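PDB 3GPK: PpiC-type peptidyl-prolyl cis-trans isomerase from Novosphingobium aromaticivorans, which probably catalyses the cis-trans isomerisation of peptide bonds preceding proline, through the parvulin-type (PpiC) domain that makes up this fragment. Local coordinates for residues E12-A17 with V89-G94. Sequence-based numbering, arbitrary orientation.
Sequences EIFLAA and VEIRGG. With SO4 (sulfate ion), chain C.
Ala-16 and Gly-94 face each other as an antiparallel, non-hydrogen-bonded pair, and just beyond them Ala-17 N donates a nearly straight 2.9 Å hydrogen bond to Gly-93 O, which it meets 26° from the carbonyl plane. Two CA-H...O contacts tighten the junction: Gly-94 CA lies 3.3 Å from Leu-15 O, and Ala-16 CA is equally close to Gly-93 O. Glycine suits position 94 because a CB there would run into Leu-15 O and Ala-16 CA, and because residues with a CB avoid its positive phi with strongly negative psi.

The main side-chain meeting is between Phe-14 and Ile-91. With CG anti to the backbone N (chi1 170°), the Phe-14 ring reaches across to the turn, its CE1 3.5 Å from Ile-91 CD1, in an oblique approach. Ile-91 CG1 sits between the backbone N and the carbonyl carbon (chi1 57°), which carries CD1 to ring atoms CD1 and CE1; a branched aliphatic suits the spot. Phe-14 CZ lies 3.6 Å from Gly-93 O, the ring's edge is turned to Gly-94 N, and Ala-16 N sits over one face, offset toward the rim.

Ile-91 to Gly-94 form a type I turn, closed by mutual backbone hydrogen bonds between its end residues: a two-residue beta hairpin joining edge strand 85-91 to inner strand 94-104, which lies between 85-91 and 7-16 in the parvulin-type antiparallel sheet. Its outward residue, Arg-92, extends to a sulfate, probably from the crystallisation liquor, which Arg-92 NH2 holds through O2 and, weakly, O4; Thr-71 also binds this ion. Lys-22 NZ donates hydrogen bonds to the carbonyl oxygens of Ile-91 and Arg-92.

Backbone polar contacts and apolar packing thus hold the turn at the strand end, while Arg-92 meets its anion well off the contact.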
ATOM      1  N   GLU A  12      -2.645   1.008   2.302  1.00  8.50           N
ATOM      2  CA  GLU A  12      -2.489   1.519   0.939  1.00  9.43           C
ATOM      3  C   GLU A  12      -2.980   2.944   0.755  1.00  8.92           C
ATOM      4  O   GLU A  12      -4.002   3.337   1.312  1.00 10.07           O
ATOM      5  CB  GLU A  12      -3.243   0.625  -0.068  1.00  8.25           C
ATOM      6  CG  GLU A  12      -3.308   1.220  -1.495  1.00  9.43           C
ATOM      7  CD  GLU A  12      -4.125   0.389  -2.469  1.00 12.96           C
ATOM      8  OE1 GLU A  12      -5.152  -0.186  -2.045  1.00 14.78           O
ATOM      9  OE2 GLU A  12      -3.747   0.326  -3.661  1.00 12.67           O
ATOM     10  N   ILE A  13      -2.224   3.716  -0.020  1.00  8.79           N
ATOM     11  CA  ILE A  13      -2.605   5.075  -0.385  1.00  7.85           C
ATOM     12  C   ILE A  13      -2.625   5.020  -1.911  1.00  8.56           C
ATOM     13  O   ILE A  13      -1.594   4.784  -2.534  1.00  9.49           O
ATOM     14  CB  ILE A  13      -1.571   6.134   0.064  1.00  8.24           C
ATOM     15  CG1 ILE A  13      -1.552   6.239   1.596  1.00  9.12           C
ATOM     16  CG2 ILE A  13      -1.918   7.478  -0.572  1.00  9.48           C
ATOM     17  CD1 ILE A  13      -0.541   7.246   2.145  1.00  8.74           C
ATOM     18  N   PHE A  14      -3.801   5.205  -2.501  1.00  7.35           N
ATOM     19  CA  PHE A  14      -3.946   5.157  -3.950  1.00  9.17           C
ATOM     20  C   PHE A  14      -4.205   6.525  -4.552  1.00  9.69           C
ATOM     21  O   PHE A  14      -5.062   7.261  -4.073  1.00  8.94           O
ATOM     22  CB  PHE A  14      -5.097   4.221  -4.320  1.00  9.09           C
ATOM     23  CG  PHE A  14      -5.488   4.287  -5.767  1.00 10.00           C
ATOM     24  CD1 PHE A  14      -4.619   3.846  -6.759  1.00 10.30           C
ATOM     25  CD2 PHE A  14      -6.719   4.816  -6.139  1.00 11.35           C
ATOM     26  CE1 PHE A  14      -4.966   3.933  -8.103  1.00 11.35           C
ATOM     27  CE2 PHE A  14      -7.076   4.910  -7.478  1.00 10.94           C
ATOM     28  CZ  PHE A  14      -6.197   4.468  -8.463  1.00 11.17           C
ATOM     29  N   LEU A  15      -3.462   6.859  -5.603  1.00 10.32           N
ATOM     30  CA  LEU A  15      -3.647   8.130  -6.293  1.00 11.26           C
ATOM     31  C   LEU A  15      -3.967   7.794  -7.743  1.00  9.62           C
ATOM     32  O   LEU A  15      -3.135   7.232  -8.457  1.00  9.54           O
ATOM     33  CB  LEU A  15      -2.380   8.985  -6.230  1.00 11.46           C
ATOM     34  CG  LEU A  15      -1.847   9.398  -4.856  1.00 13.91           C
ATOM     35  CD1 LEU A  15      -0.778  10.458  -5.059  1.00 16.15           C
ATOM     36  CD2 LEU A  15      -2.970   9.954  -3.983  1.00 17.45           C
ATOM     37  N   ALA A  16      -5.182   8.124  -8.164  1.00 11.01           N
ATOM     38  CA  ALA A  16      -5.618   7.836  -9.526  1.00 12.33           C
ATOM     39  C   ALA A  16      -4.981   8.777 -10.534  1.00 12.14           C
ATOM     40  O   ALA A  16      -4.732   9.946 -10.242  1.00 13.49           O
ATOM     41  CB  ALA A  16      -7.138   7.932  -9.611  1.00 14.12           C
ATOM     42  N   ALA A  17      -4.713   8.265 -11.729  1.00 13.53           N
ATOM     43  CA  ALA A  17      -4.118   9.094 -12.767  1.00 15.39           C
ATOM     44  C   ALA A  17      -4.303   8.496 -14.146  1.00 17.20           C
ATOM     45  O   ALA A  17      -4.108   7.296 -14.348  1.00 19.03           O
ATOM     46  CB  ALA A  17      -2.627   9.297 -12.497  1.00 14.15           C
ATOM     47  N   VAL A  89       4.071   2.609  -6.605  1.00 10.30           N
ATOM     48  CA  VAL A  89       4.042   1.512  -7.562  1.00 10.07           C
ATOM     49  C   VAL A  89       2.952   1.787  -8.586  1.00 10.23           C
ATOM     50  O   VAL A  89       1.793   1.993  -8.220  1.00 10.43           O
ATOM     51  CB  VAL A  89       3.719   0.170  -6.867  1.00 10.00           C
ATOM     52  CG1 VAL A  89       3.680  -0.955  -7.891  1.00 12.19           C
ATOM     53  CG2 VAL A  89       4.750  -0.128  -5.792  1.00 12.62           C
ATOM     54  N   GLU A  90       3.312   1.789  -9.867  1.00 10.06           N
ATOM     55  CA  GLU A  90       2.316   2.034 -10.901  1.00 11.18           C
ATOM     56  C   GLU A  90       1.375   0.853 -11.085  1.00 12.30           C
ATOM     57  O   GLU A  90       1.804  -0.297 -11.070  1.00 12.97           O
ATOM     58  CB  GLU A  90       2.976   2.328 -12.259  1.00 13.65           C
ATOM     59  CG  GLU A  90       1.947   2.533 -13.366  1.00 14.59           C
ATOM     60  CD  GLU A  90       2.549   2.839 -14.728  1.00 17.47           C
ATOM     61  OE1 GLU A  90       3.765   2.629 -14.917  1.00 21.45           O
ATOM     62  OE2 GLU A  90       1.790   3.281 -15.616  1.00 17.14           O
ATOM     63  N   ILE A  91       0.088   1.150 -11.235  1.00 12.57           N
ATOM     64  CA  ILE A  91      -0.917   0.130 -11.508  1.00 13.21           C
ATOM     65  C   ILE A  91      -1.746   0.722 -12.638  1.00 14.32           C
ATOM     66  O   ILE A  91      -1.567   1.883 -12.987  1.00 14.58           O
ATOM     67  CB  ILE A  91      -1.810  -0.198 -10.284  1.00 12.91           C
ATOM     68  CG1 ILE A  91      -2.509   1.060  -9.765  1.00 12.23           C
ATOM     69  CG2 ILE A  91      -0.965  -0.860  -9.206  1.00 14.33           C
ATOM     70  CD1 ILE A  91      -3.479   0.777  -8.643  1.00 13.43           C
ATOM     71  N   ARG A  92      -2.649  -0.055 -13.220  1.00 16.08           N
ATOM     72  CA  ARG A  92      -3.420   0.464 -14.339  1.00 18.30           C
ATOM     73  C   ARG A  92      -4.057   1.836 -14.136  1.00 17.66           C
ATOM     74  O   ARG A  92      -3.928   2.709 -14.992  1.00 18.23           O
ATOM     75  CB  ARG A  92      -4.497  -0.538 -14.757  1.00 21.40           C
ATOM     76  CG  ARG A  92      -3.947  -1.859 -15.250  1.00 27.25           C
ATOM     77  CD  ARG A  92      -5.035  -2.684 -15.916  1.00 31.23           C
ATOM     78  NE  ARG A  92      -4.524  -3.953 -16.424  1.00 36.19           N
ATOM     79  CZ  ARG A  92      -4.096  -4.947 -15.652  1.00 37.88           C
ATOM     80  NH1 ARG A  92      -4.121  -4.820 -14.330  1.00 38.42           N
ATOM     81  NH2 ARG A  92      -3.642  -6.066 -16.202  1.00 38.19           N
ATOM     82  N   GLY A  93      -4.725   2.035 -13.006  1.00 15.72           N
ATOM     83  CA  GLY A  93      -5.401   3.299 -12.766  1.00 14.54           C
ATOM     84  C   GLY A  93      -4.667   4.417 -12.050  1.00 11.64           C
ATOM     85  O   GLY A  93      -5.267   5.451 -11.752  1.00 12.99           O
ATOM     86  N   GLY A  94      -3.383   4.225 -11.776  1.00 11.81           N
ATOM     87  CA  GLY A  94      -2.623   5.255 -11.089  1.00 10.36           C
ATOM     88  C   GLY A  94      -1.417   4.709 -10.350  1.00 10.22           C
ATOM     89  O   GLY A  94      -0.673   3.890 -10.892  1.00 10.12           O
TER
HETATM   90  S   SO4 C 600      -2.417  -9.191 -15.064  1.00 25.91           S
HETATM   91  O1  SO4 C 600      -3.169 -10.453 -15.220  1.00 28.48           O
HETATM   92  O2  SO4 C 600      -3.186  -8.267 -14.207  1.00 26.86           O
HETATM   93  O3  SO4 C 600      -1.111  -9.481 -14.441  1.00 26.81           O
HETATM   94  O4  SO4 C 600      -2.203  -8.561 -16.384  1.00 27.18           O